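Type IV secretion system protein VirB11 (Brucella suis, PDB 2GZA) hydrolyses ATP as a hexameric ATPase of the VirB type IV secretion system, which could be required to establish the bacterium's replication niche in the host. Local coordinates at residues C[176-181]-C[324-329]; C[256-261]-C[280-285]; C[83-88]-C[102-107]. All coordinates share one frame; numbering follows the deposited sequence.

Interaction 1 of 3, residues C[176-181]-C[324-329]; sequences RVIVVA and VVVHVH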
ATOM      1  N   ARG C 176       4.755   0.508  37.123  1.00 37.06           N
ATOM      2  CA  ARG C 176       3.840   0.443  35.985  1.00 36.65           C
ATOM      3  C   ARG C 176       3.971   1.699  35.141  1.00 36.07           C
ATOM      4  O   ARG C 176       4.181   2.788  35.671  1.00 36.31           O
ATOM      5  CB  ARG C 176       2.378   0.326  36.446  1.00 36.75           C
ATOM      6  CG  ARG C 176       2.035  -0.844  37.357  1.00 37.67           C
ATOM      7  CD  ARG C 176       2.318  -2.197  36.730  1.00 39.12           C
ATOM      8  NE  ARG C 176       3.669  -2.656  37.061  1.00 41.22           N
ATOM      9  CZ  ARG C 176       4.342  -3.588  36.391  1.00 41.85           C
ATOM     10  NH1 ARG C 176       3.799  -4.174  35.332  1.00 41.60           N
ATOM     11  NH2 ARG C 176       5.565  -3.925  36.776  1.00 41.98           N
ATOM     12  N   VAL C 177       3.841   1.548  33.829  1.00 35.27           N
ATOM     13  CA  VAL C 177       3.813   2.695  32.931  1.00 34.32           C
ATOM     14  C   VAL C 177       2.435   3.333  33.031  1.00 33.80           C
ATOM     15  O   VAL C 177       1.417   2.679  32.790  1.00 33.65           O
ATOM     16  CB  VAL C 177       4.114   2.294  31.477  1.00 34.29           C
ATOM     17  CG1 VAL C 177       3.958   3.492  30.544  1.00 34.35           C
ATOM     18  CG2 VAL C 177       5.497   1.712  31.374  1.00 33.37           C
ATOM     19  N   ILE C 178       2.411   4.605  33.408  1.00 33.22           N
ATOM     20  CA  ILE C 178       1.162   5.310  33.689  1.00 32.44           C
ATOM     21  C   ILE C 178       0.997   6.517  32.782  1.00 32.17           C
ATOM     22  O   ILE C 178       1.885   7.370  32.692  1.00 31.98           O
ATOM     23  CB  ILE C 178       1.079   5.752  35.169  1.00 32.34           C
ATOM     24  CG1 ILE C 178       1.226   4.544  36.093  1.00 32.01           C
ATOM     25  CG2 ILE C 178      -0.240   6.493  35.441  1.00 32.24           C
ATOM     26  CD1 ILE C 178       1.667   4.890  37.505  1.00 32.25           C
ATOM     27  N   VAL C 179      -0.148   6.569  32.111  1.00 31.87           N
ATOM     28  CA  VAL C 179      -0.540   7.722  31.304  1.00 31.80           C
ATOM     29  C   VAL C 179      -1.673   8.480  32.001  1.00 31.79           C
ATOM     30  O   VAL C 179      -2.742   7.931  32.238  1.00 31.71           O
ATOM     31  CB  VAL C 179      -1.013   7.310  29.871  1.00 31.78           C
ATOM     32  CG1 VAL C 179      -1.487   8.536  29.080  1.00 31.38           C
ATOM     33  CG2 VAL C 179       0.085   6.584  29.116  1.00 31.22           C
ATOM     34  N   VAL C 180      -1.427   9.735  32.337  1.00 31.96           N
ATOM     35  CA  VAL C 180      -2.461  10.586  32.918  1.00 32.31           C
ATOM     36  C   VAL C 180      -3.243  11.270  31.793  1.00 32.65           C
ATOM     37  O   VAL C 180      -2.686  12.043  31.020  1.00 32.60           O
ATOM     38  CB  VAL C 180      -1.861  11.621  33.891  1.00 32.19           C
ATOM     39  CG1 VAL C 180      -2.941  12.546  34.432  1.00 32.49           C
ATOM     40  CG2 VAL C 180      -1.142  10.910  35.033  1.00 32.04           C
ATOM     41  N   ALA C 181      -4.527  10.958  31.686  1.00 33.14           N
ATOM     42  CA  ALA C 181      -5.341  11.489  30.606  1.00 33.88           C
ATOM     43  C   ALA C 181      -6.382  12.475  31.100  1.00 34.47           C
ATOM     44  O   ALA C 181      -6.759  12.474  32.269  1.00 34.56           O
ATOM     45  CB  ALA C 181      -5.997  10.365  29.825  1.00 33.89           C
ATOM     46  N   VAL C 324      -1.302   1.492  32.828  1.00 33.18           N
ATOM     47  CA  VAL C 324      -2.419   2.182  33.450  1.00 32.99           C
ATOM     48  C   VAL C 324      -2.715   3.488  32.721  1.00 33.28           C
ATOM     49  O   VAL C 324      -1.805   4.210  32.332  1.00 33.36           O
ATOM     50  CB  VAL C 324      -2.147   2.463  34.956  1.00 33.01           C
ATOM     51  CG1 VAL C 324      -3.316   3.195  35.600  1.00 32.43           C
ATOM     52  CG2 VAL C 324      -1.856   1.171  35.710  1.00 32.28           C
ATOM     53  N   VAL C 325      -3.997   3.774  32.520  1.00 33.49           N
ATOM     54  CA  VAL C 325      -4.438   5.083  32.051  1.00 33.77           C
ATOM     55  C   VAL C 325      -5.404   5.663  33.081  1.00 34.31           C
ATOM     56  O   VAL C 325      -6.453   5.073  33.356  1.00 34.31           O
ATOM     57  CB  VAL C 325      -5.147   5.027  30.657  1.00 33.86           C
ATOM     58  CG1 VAL C 325      -5.615   6.422  30.223  1.00 33.20           C
ATOM     59  CG2 VAL C 325      -4.244   4.424  29.596  1.00 33.62           C
ATOM     60  N   VAL C 326      -5.043   6.806  33.655  1.00 34.79           N
ATOM     61  CA  VAL C 326      -5.911   7.505  34.601  1.00 35.44           C
ATOM     62  C   VAL C 326      -6.531   8.705  33.912  1.00 35.97           C
ATOM     63  O   VAL C 326      -5.816   9.590  33.455  1.00 35.87           O
ATOM     64  CB  VAL C 326      -5.142   8.031  35.826  1.00 35.59           C
ATOM     65  CG1 VAL C 326      -6.114   8.326  36.969  1.00 35.29           C
ATOM     66  CG2 VAL C 326      -4.061   7.053  36.263  1.00 35.61           C
ATOM     67  N   HIS C 327      -7.856   8.738  33.832  1.00 36.87           N
ATOM     68  CA  HIS C 327      -8.537   9.853  33.184  1.00 37.94           C
ATOM     69  C   HIS C 327      -9.096  10.835  34.192  1.00 38.70           C
ATOM     70  O   HIS C 327      -9.825  10.452  35.094  1.00 38.78           O
ATOM     71  CB  HIS C 327      -9.639   9.374  32.244  1.00 38.00           C
ATOM     72  CG  HIS C 327     -10.404  10.489  31.594  1.00 38.60           C
ATOM     73  ND1 HIS C 327      -9.846  11.317  30.647  1.00 39.29           N
ATOM     74  CD2 HIS C 327     -11.676  10.921  31.766  1.00 39.21           C
ATOM     75  CE1 HIS C 327     -10.745  12.208  30.260  1.00 39.24           C
ATOM     76  NE2 HIS C 327     -11.864  11.989  30.924  1.00 39.12           N
ATOM     77  N   VAL C 328      -8.745  12.104  34.028  1.00 39.95           N
ATOM     78  CA  VAL C 328      -9.259  13.169  34.889  1.00 41.23           C
ATOM     79  C   VAL C 328     -10.336  13.978  34.176  1.00 42.28           C
ATOM     80  O   VAL C 328     -10.192  14.325  33.004  1.00 42.46           O
ATOM     81  CB  VAL C 328      -8.159  14.148  35.347  1.00 41.12           C
ATOM     82  CG1 VAL C 328      -8.696  15.053  36.446  1.00 41.49           C
ATOM     83  CG2 VAL C 328      -6.939  13.410  35.843  1.00 40.80           C
ATOM     84  N   HIS C 329     -11.415  14.283  34.904  1.00 43.81           N
ATOM     85  CA  HIS C 329     -12.460  15.160  34.389  1.00 45.35           C
ATOM     86  C   HIS C 329     -12.726  16.338  35.305  1.00 46.24           C
ATOM     87  O   HIS C 329     -12.731  16.198  36.527  1.00 46.31           O
ATOM     88  CB  HIS C 329     -13.775  14.445  34.132  1.00 45.45           C
ATOM     89  CG  HIS C 329     -14.892  15.378  33.769  1.00 46.82           C
ATOM     90  ND1 HIS C 329     -16.039  15.506  34.524  1.00 48.00           N
ATOM     91  CD2 HIS C 329     -15.015  16.263  32.751  1.00 47.61           C
ATOM     92  CE1 HIS C 329     -16.837  16.404  33.969  1.00 48.40           C
ATOM     93  NE2 HIS C 329     -16.235  16.883  32.896  1.00 48.38           N
TER
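Val177 O accepts the amide of Val324 at 3.0 Å (N to O), the first rung of a ladder between 176-181 and 324-329, whose strand parts 178-181 and 324-329 run parallel, 16° apart in direction. Val179 lends both its polar backbone atoms to this neighbour, its N to Val324 O and its O to Val326 N. Ala181 does the same further on, its N reaching Val326 O at 2.6 Å and its O taking Val328 N at 2.7 Å. The alternate residues Ile178 and Val180 turn their N-H groups the other way, to Ser280 and Thr282. Secondary CA-H...O contacts fill in between the rungs, as from Val325 CA to Val179 O at 3.3 Å.

Apolar contacts divide between the two faces. On one, Ile178 lies alongside Val324 and Val326; its CG2, held anti to the backbone N (chi1 of -57° to CG1), meets Val326 CG2 at 3.9 Å, and helices 164-173 and 188-196 lie over this face. On the other, Ala181 CB touches Val325 CG1 at 4.0 Å, both residues touching Thr292 of helix 289-300, and the ring of His327 stands near Ala181 O, its ND1 3.7 Å away.

Strand 178-182 runs into Gly182, the first residue of the predicted ATP-binding loop, consistent with the strand-loop-helix start of a P-loop NTPase core.

Interaction 2 of 3, residues C[256-261]-C[280-285]; sequences ILLAEL and SITSCH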
ATOM      1  N   ILE C 256      11.887   7.686  33.193  1.00 35.01           N
ATOM      2  CA  ILE C 256      11.814   8.837  32.307  1.00 34.51           C
ATOM      3  C   ILE C 256      10.435   9.450  32.426  1.00 34.39           C
ATOM      4  O   ILE C 256       9.427   8.749  32.325  1.00 34.58           O
ATOM      5  CB  ILE C 256      12.112   8.424  30.852  1.00 34.50           C
ATOM      6  CG1 ILE C 256      13.530   7.853  30.757  1.00 34.09           C
ATOM      7  CG2 ILE C 256      11.975   9.607  29.919  1.00 34.18           C
ATOM      8  CD1 ILE C 256      13.731   6.801  29.686  1.00 33.33           C
ATOM      9  N   LEU C 257      10.400  10.755  32.664  1.00 34.31           N
ATOM     10  CA  LEU C 257       9.157  11.465  32.899  1.00 34.13           C
ATOM     11  C   LEU C 257       8.964  12.502  31.811  1.00 34.30           C
ATOM     12  O   LEU C 257       9.414  13.640  31.927  1.00 34.36           O
ATOM     13  CB  LEU C 257       9.150  12.078  34.296  1.00 33.94           C
ATOM     14  CG  LEU C 257       9.471  11.093  35.425  1.00 34.10           C
ATOM     15  CD1 LEU C 257       9.803  11.835  36.722  1.00 34.00           C
ATOM     16  CD2 LEU C 257       8.338  10.089  35.634  1.00 33.91           C
ATOM     17  N   LEU C 258       8.319  12.068  30.732  1.00 34.45           N
ATOM     18  CA  LEU C 258       7.923  12.943  29.636  1.00 34.37           C
ATOM     19  C   LEU C 258       6.635  13.651  30.028  1.00 34.36           C
ATOM     20  O   LEU C 258       5.622  12.996  30.257  1.00 34.42           O
ATOM     21  CB  LEU C 258       7.674  12.116  28.376  1.00 34.18           C
ATOM     22  CG  LEU C 258       8.023  12.634  26.974  1.00 34.37           C
ATOM     23  CD1 LEU C 258       7.128  11.952  25.957  1.00 34.21           C
ATOM     24  CD2 LEU C 258       7.933  14.140  26.815  1.00 34.15           C
ATOM     25  N   ALA C 259       6.674  14.976  30.101  1.00 34.35           N
ATOM     26  CA  ALA C 259       5.507  15.755  30.500  1.00 34.80           C
ATOM     27  C   ALA C 259       4.261  15.367  29.709  1.00 35.15           C
ATOM     28  O   ALA C 259       3.209  15.114  30.288  1.00 35.24           O
ATOM     29  CB  ALA C 259       5.781  17.244  30.365  1.00 34.90           C
ATOM     30  N   GLU C 260       4.396  15.287  28.389  1.00 35.51           N
ATOM     31  CA  GLU C 260       3.236  15.155  27.513  1.00 35.86           C
ATOM     32  C   GLU C 260       3.563  14.467  26.191  1.00 35.56           C
ATOM     33  O   GLU C 260       4.566  14.773  25.552  1.00 35.53           O
ATOM     34  CB  GLU C 260       2.648  16.536  27.231  1.00 35.94           C
ATOM     35  CG  GLU C 260       1.192  16.513  26.844  1.00 38.58           C
ATOM     36  CD  GLU C 260       0.690  17.864  26.404  1.00 41.49           C
ATOM     37  OE1 GLU C 260      -0.155  17.893  25.491  1.00 43.36           O
ATOM     38  OE2 GLU C 260       1.140  18.893  26.956  1.00 42.55           O
ATOM     39  N   LEU C 261       2.704  13.534  25.793  1.00 35.41           N
ATOM     40  CA  LEU C 261       2.773  12.909  24.473  1.00 35.15           C
ATOM     41  C   LEU C 261       1.854  13.652  23.504  1.00 35.38           C
ATOM     42  O   LEU C 261       0.662  13.817  23.769  1.00 35.04           O
ATOM     43  CB  LEU C 261       2.375  11.436  24.544  1.00 34.82           C
ATOM     44  CG  LEU C 261       3.400  10.413  25.051  1.00 34.41           C
ATOM     45  CD1 LEU C 261       2.758   9.062  25.329  1.00 32.36           C
ATOM     46  CD2 LEU C 261       4.566  10.258  24.079  1.00 33.76           C
ATOM     47  N   SER C 280       7.623   4.706  33.877  1.00 35.36           N
ATOM     48  CA  SER C 280       7.349   5.988  33.228  1.00 34.99           C
ATOM     49  C   SER C 280       5.962   6.516  33.564  1.00 34.27           C
ATOM     50  O   SER C 280       5.003   5.758  33.682  1.00 34.01           O
ATOM     51  CB  SER C 280       7.466   5.862  31.712  1.00 35.20           C
ATOM     52  OG  SER C 280       8.817   5.706  31.307  1.00 36.67           O
ATOM     53  N   ILE C 281       5.879   7.829  33.727  1.00 33.65           N
ATOM     54  CA  ILE C 281       4.618   8.526  33.899  1.00 32.73           C
ATOM     55  C   ILE C 281       4.617   9.626  32.858  1.00 32.27           C
ATOM     56  O   ILE C 281       5.609  10.341  32.704  1.00 32.28           O
ATOM     57  CB  ILE C 281       4.462   9.105  35.330  1.00 32.73           C
ATOM     58  CG1 ILE C 281       4.622   8.006  36.381  1.00 32.55           C
ATOM     59  CG2 ILE C 281       3.108   9.804  35.503  1.00 32.75           C
ATOM     60  CD1 ILE C 281       4.975   8.528  37.766  1.00 32.84           C
ATOM     61  N   THR C 282       3.517   9.734  32.122  1.00 31.84           N
ATOM     62  CA  THR C 282       3.341  10.785  31.124  1.00 31.42           C
ATOM     63  C   THR C 282       1.885  11.244  31.093  1.00 31.40           C
ATOM     64  O   THR C 282       1.055  10.736  31.847  1.00 31.35           O
ATOM     65  CB  THR C 282       3.821  10.323  29.724  1.00 31.40           C
ATOM     66  OG1 THR C 282       3.757  11.416  28.803  1.00 31.53           O
ATOM     67  CG2 THR C 282       2.984   9.166  29.196  1.00 31.04           C
ATOM     68  N   SER C 283       1.573  12.206  30.235  1.00 31.38           N
ATOM     69  CA  SER C 283       0.194  12.647  30.080  1.00 31.47           C
ATOM     70  C   SER C 283      -0.218  12.734  28.614  1.00 31.84           C
ATOM     71  O   SER C 283       0.625  12.703  27.713  1.00 31.79           O
ATOM     72  CB  SER C 283      -0.021  13.991  30.757  1.00 31.13           C
ATOM     73  OG  SER C 283       0.542  15.025  29.978  1.00 31.22           O
ATOM     74  N   CYS C 284      -1.523  12.866  28.387  1.00 32.18           N
ATOM     75  CA  CYS C 284      -2.073  12.948  27.052  1.00 32.46           C
ATOM     76  C   CYS C 284      -3.463  13.571  27.125  1.00 32.72           C
ATOM     77  O   CYS C 284      -4.290  13.146  27.922  1.00 32.82           O
ATOM     78  CB  CYS C 284      -2.134  11.537  26.450  1.00 32.62           C
ATOM     79  SG  CYS C 284      -2.776  11.401  24.769  1.00 33.15           S
ATOM     80  N   HIS C 285      -3.713  14.595  26.310  1.00 33.01           N
ATOM     81  CA  HIS C 285      -5.065  15.141  26.147  1.00 33.45           C
ATOM     82  C   HIS C 285      -5.956  14.098  25.500  1.00 33.51           C
ATOM     83  O   HIS C 285      -5.684  13.671  24.381  1.00 33.53           O
ATOM     84  CB  HIS C 285      -5.064  16.393  25.265  1.00 33.55           C
ATOM     85  CG  HIS C 285      -4.186  17.489  25.767  1.00 34.31           C
ATOM     86  ND1 HIS C 285      -4.604  18.407  26.705  1.00 35.56           N
ATOM     87  CD2 HIS C 285      -2.911  17.813  25.461  1.00 35.33           C
ATOM     88  CE1 HIS C 285      -3.619  19.245  26.961  1.00 35.51           C
ATOM     89  NE2 HIS C 285      -2.582  18.910  26.217  1.00 35.31           N
TER
HETATM   90  O   HOH W   1      11.063   4.566  32.543  1.00 32.93           O
HETATM   91  O   HOH W   2       7.234   9.435  30.599  1.00 43.81           O
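Ser280 OG lies 3.3 Å from Ile256 O, a weak hydrogen bond at most, and shares a water with Ile256 N. At Ile281 the strands are still too far apart for direct backbone pairing. A second water fills the role, donating to Ile256 O and to Ile281 O and accepting from Leu258 N at 2.9 Å from the water oxygen. Beside it Leu257 and Ile281 run side by side, with Leu257 CD2 4.0 Å from Ile281 CB.

Thr282 bridges the widened gap with its side chain: OG1, anti to the backbone N, donates to Leu258 O at 2.8 Å, approaching from above the carbonyl plane, 39° out of it. Its methyl CG2 packs on Leu261 CD1 where the two side chains cross at about a right angle, both beside Phe269 of helix 265-274. That helix connects the two segments, so strand 255-258, helix and strand 281-285 form a beta-alpha-beta crossover of the P-loop ATPase domain, with the two strands running parallel.

At Ser283 a chi1 of 76° sets OG between the backbone N and the carbonyl carbon, from where it donates to Ala259 O at 2.7 Å, in the carbonyl plane and on a lone pair. Glu260 CG rests against the same hydroxyl. Ser283 O accepts Leu261 N at 2.9 Å, a direct backbone bond between the segments. Cys284 turns its side chain to Leu296 and Met299 of helix 289-300. His285 comes near the carboxylate of Glu260, which forms a salt bridge with Arg262; its side chain also lies near Thr184 of the predicted ATP-binding loop, and it packs on Ser275 of a neighbouring subunit.

Interaction 3 of 3, residues C[83-88]-C[102-107]; sequences QDISDS and IQIVRP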
ATOM      1  N   GLN C  83      33.731  17.245  16.805  1.00 55.54           N
ATOM      2  CA  GLN C  83      32.354  17.705  16.745  1.00 55.60           C
ATOM      3  C   GLN C  83      32.242  19.011  17.511  1.00 55.54           C
ATOM      4  O   GLN C  83      33.241  19.544  17.984  1.00 55.41           O
ATOM      5  CB  GLN C  83      31.409  16.660  17.332  1.00 55.65           C
ATOM      6  CG  GLN C  83      31.057  15.531  16.381  1.00 56.04           C
ATOM      7  CD  GLN C  83      29.850  14.751  16.838  1.00 57.03           C
ATOM      8  OE1 GLN C  83      28.721  15.255  16.819  1.00 57.27           O
ATOM      9  NE2 GLN C  83      30.078  13.509  17.250  1.00 57.43           N
ATOM     10  N   ASP C  84      31.023  19.525  17.627  1.00 55.65           N
ATOM     11  CA  ASP C  84      30.795  20.786  18.316  1.00 55.76           C
ATOM     12  C   ASP C  84      29.641  20.688  19.305  1.00 55.51           C
ATOM     13  O   ASP C  84      28.529  20.290  18.948  1.00 55.58           O
ATOM     14  CB  ASP C  84      30.571  21.931  17.313  1.00 55.90           C
ATOM     15  CG  ASP C  84      29.484  21.616  16.286  1.00 56.82           C
ATOM     16  OD1 ASP C  84      29.561  20.551  15.631  1.00 57.36           O
ATOM     17  OD2 ASP C  84      28.552  22.441  16.131  1.00 57.71           O
ATOM     18  N   ILE C  85      29.945  21.039  20.546  1.00 55.22           N
ATOM     19  CA  ILE C  85      28.916  21.195  21.547  1.00 54.96           C
ATOM     20  C   ILE C  85      28.670  22.700  21.744  1.00 54.89           C
ATOM     21  O   ILE C  85      29.260  23.356  22.606  1.00 54.98           O
ATOM     22  CB  ILE C  85      29.222  20.468  22.890  1.00 54.93           C
ATOM     23  CG1 ILE C  85      28.028  20.602  23.845  1.00 54.57           C
ATOM     24  CG2 ILE C  85      30.502  20.990  23.529  1.00 54.81           C
ATOM     25  CD1 ILE C  85      27.800  19.388  24.712  1.00 53.96           C
ATOM     26  N   SER C  86      27.806  23.196  20.884  1.00 54.63           N
ATOM     27  CA  SER C  86      27.376  24.567  20.866  1.00 54.51           C
ATOM     28  C   SER C  86      25.991  24.614  21.475  1.00 54.29           C
ATOM     29  O   SER C  86      25.435  23.587  21.872  1.00 54.36           O
ATOM     30  CB  SER C  86      27.345  25.109  19.430  1.00 54.56           C
ATOM     31  OG  SER C  86      26.545  24.288  18.594  1.00 54.83           O
ATOM     32  N   ASP C  87      25.438  25.821  21.542  1.00 53.89           N
ATOM     33  CA  ASP C  87      24.104  26.072  22.043  1.00 53.48           C
ATOM     34  C   ASP C  87      23.047  25.721  20.970  1.00 53.05           C
ATOM     35  O   ASP C  87      21.850  25.685  21.262  1.00 52.97           O
ATOM     36  CB  ASP C  87      24.058  27.511  22.595  1.00 53.53           C
ATOM     37  CG  ASP C  87      22.768  28.233  22.348  1.00 53.81           C
ATOM     38  OD1 ASP C  87      22.795  29.246  21.612  1.00 54.01           O
ATOM     39  OD2 ASP C  87      21.733  27.801  22.899  1.00 54.11           O
ATOM     40  N   SER C  88      23.509  25.423  19.736  1.00 52.52           N
ATOM     41  CA  SER C  88      22.659  24.949  18.622  1.00 51.88           C
ATOM     42  C   SER C  88      22.879  23.446  18.357  1.00 51.51           C
ATOM     43  O   SER C  88      22.214  22.844  17.517  1.00 51.35           O
ATOM     44  CB  SER C  88      22.891  25.787  17.361  1.00 51.85           C
ATOM     45  OG  SER C  88      24.281  25.961  17.118  1.00 52.01           O
ATOM     46  N   ILE C 102      30.251   8.427  27.050  1.00 38.72           N
ATOM     47  CA  ILE C 102      29.881   9.659  27.719  1.00 38.49           C
ATOM     48  C   ILE C 102      28.765  10.389  26.970  1.00 38.46           C
ATOM     49  O   ILE C 102      28.855  10.628  25.765  1.00 38.31           O
ATOM     50  CB  ILE C 102      31.124  10.571  27.974  1.00 38.42           C
ATOM     51  CG1 ILE C 102      30.740  11.814  28.781  1.00 38.36           C
ATOM     52  CG2 ILE C 102      31.823  10.935  26.668  1.00 38.38           C
ATOM     53  CD1 ILE C 102      31.923  12.584  29.346  1.00 38.23           C
ATOM     54  N   GLN C 103      27.700  10.709  27.692  1.00 38.37           N
ATOM     55  CA  GLN C 103      26.656  11.558  27.157  1.00 38.43           C
ATOM     56  C   GLN C 103      26.630  12.888  27.865  1.00 38.48           C
ATOM     57  O   GLN C 103      26.603  12.952  29.094  1.00 38.40           O
ATOM     58  CB  GLN C 103      25.295  10.886  27.193  1.00 38.40           C
ATOM     59  CG  GLN C 103      24.817  10.520  25.809  1.00 38.77           C
ATOM     60  CD  GLN C 103      23.893  11.562  25.206  1.00 40.07           C
ATOM     61  OE1 GLN C 103      23.419  11.407  24.082  1.00 40.61           O
ATOM     62  NE2 GLN C 103      23.609  12.626  25.959  1.00 40.51           N
ATOM     63  N   ILE C 104      26.666  13.947  27.069  1.00 38.57           N
ATOM     64  CA  ILE C 104      26.644  15.302  27.589  1.00 38.81           C
ATOM     65  C   ILE C 104      25.498  16.107  26.991  1.00 38.94           C
ATOM     66  O   ILE C 104      25.330  16.177  25.769  1.00 38.98           O
ATOM     67  CB  ILE C 104      27.992  16.039  27.389  1.00 38.80           C
ATOM     68  CG1 ILE C 104      29.136  15.254  28.044  1.00 39.31           C
ATOM     69  CG2 ILE C 104      27.916  17.460  27.964  1.00 38.56           C
ATOM     70  CD1 ILE C 104      30.498  15.904  27.938  1.00 39.57           C
ATOM     71  N   VAL C 105      24.700  16.693  27.876  1.00 39.00           N
ATOM     72  CA  VAL C 105      23.654  17.630  27.488  1.00 39.05           C
ATOM     73  C   VAL C 105      23.962  18.989  28.106  1.00 39.15           C
ATOM     74  O   VAL C 105      24.232  19.083  29.303  1.00 39.04           O
ATOM     75  CB  VAL C 105      22.256  17.171  27.952  1.00 39.20           C
ATOM     76  CG1 VAL C 105      21.164  17.971  27.236  1.00 39.01           C
ATOM     77  CG2 VAL C 105      22.075  15.688  27.715  1.00 38.28           C
ATOM     78  N   ARG C 106      23.933  20.036  27.283  1.00 39.32           N
ATOM     79  CA  ARG C 106      24.172  21.395  27.768  1.00 39.60           C
ATOM     80  C   ARG C 106      22.928  22.315  27.672  1.00 39.63           C
ATOM     81  O   ARG C 106      21.988  22.002  26.942  1.00 39.53           O
ATOM     82  CB  ARG C 106      25.431  22.013  27.137  1.00 39.53           C
ATOM     83  CG  ARG C 106      25.333  22.357  25.676  1.00 40.20           C
ATOM     84  CD  ARG C 106      26.196  23.560  25.347  1.00 41.13           C
ATOM     85  NE  ARG C 106      25.458  24.816  25.509  1.00 42.65           N
ATOM     86  CZ  ARG C 106      26.013  26.019  25.606  1.00 42.43           C
ATOM     87  NH1 ARG C 106      27.332  26.159  25.565  1.00 42.14           N
ATOM     88  NH2 ARG C 106      25.243  27.088  25.752  1.00 41.96           N
ATOM     89  N   PRO C 107      22.927  23.429  28.440  1.00 39.77           N
ATOM     90  CA  PRO C 107      21.916  24.424  28.830  1.00 39.87           C
ATOM     91  C   PRO C 107      20.706  24.875  27.989  1.00 40.05           C
ATOM     92  O   PRO C 107      19.731  25.334  28.592  1.00 40.53           O
ATOM     93  CB  PRO C 107      22.757  25.623  29.201  1.00 39.76           C
ATOM     94  CG  PRO C 107      23.847  25.001  29.905  1.00 40.34           C
ATOM     95  CD  PRO C 107      24.191  23.753  29.118  1.00 39.87           C
TER
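Ile85 reaches across to strand 101-105 and to the arginine that follows it. Its CG1, anti to the backbone N (chi1 -176°), lies 3.7 Å from Arg106 CG, and the CD1 beyond meets Ile104 CG2 at 3.8 Å, the two isoleucines crossing at about a right angle. Arg106 bends at chi2 and chi3, which brings its chain past Ser86: CD sits 3.6 Å from Ser86 O, and the guanidinium continues to Asp87, turning one face to it. There Asp87 CB stands over that face, 3.4 Å from Arg106 NH2.

Around this shell, Ile85 also leans on Thr75 and Ala78 of helix 67-81 and on Leu92 of strand 91-95, while Ile104 touches Thr77 of the helix. Backbone hydrogen bonds hold Ile104 to Leu92 and Arg106 to Pro90, so pairing with the outermost strand 91-95 and the residue before it positions the backbone from which both side chains start. In the loop itself, the hydroxyls of Ser86 and Ser88 are hydrogen-bonded to each other.

Asp87 OD2 stays 4.6 Å from Arg106 NH2, well out of the guanidinium plane. The opposite charges may therefore attract through space without a salt bridge, leaving apolar packing and the van der Waals contact of Asp87 CB over the guanidinium face as the short-range contacts.

From the N terminus, interaction 3 closes first: the loop after helix 67-81 meets the end of strand 101-105, with strand 91-95 between them along the chain, tying helix and loop to the antiparallel sheet. Interaction 1 then opens at 176-181 and closes only at 324-329. Within that long excursion lies interaction 2, a shorter loop through helix 265-274 from 256-261 to 280-285. Interactions 1 and 2 meet in one sheet, where strand 178-182 sits between 281-285 and 324-331 and so joins the two contacts. Interaction 3 stands apart, its centre about 34 Å from that of interaction 1 and about 25 Å from that of interaction 2.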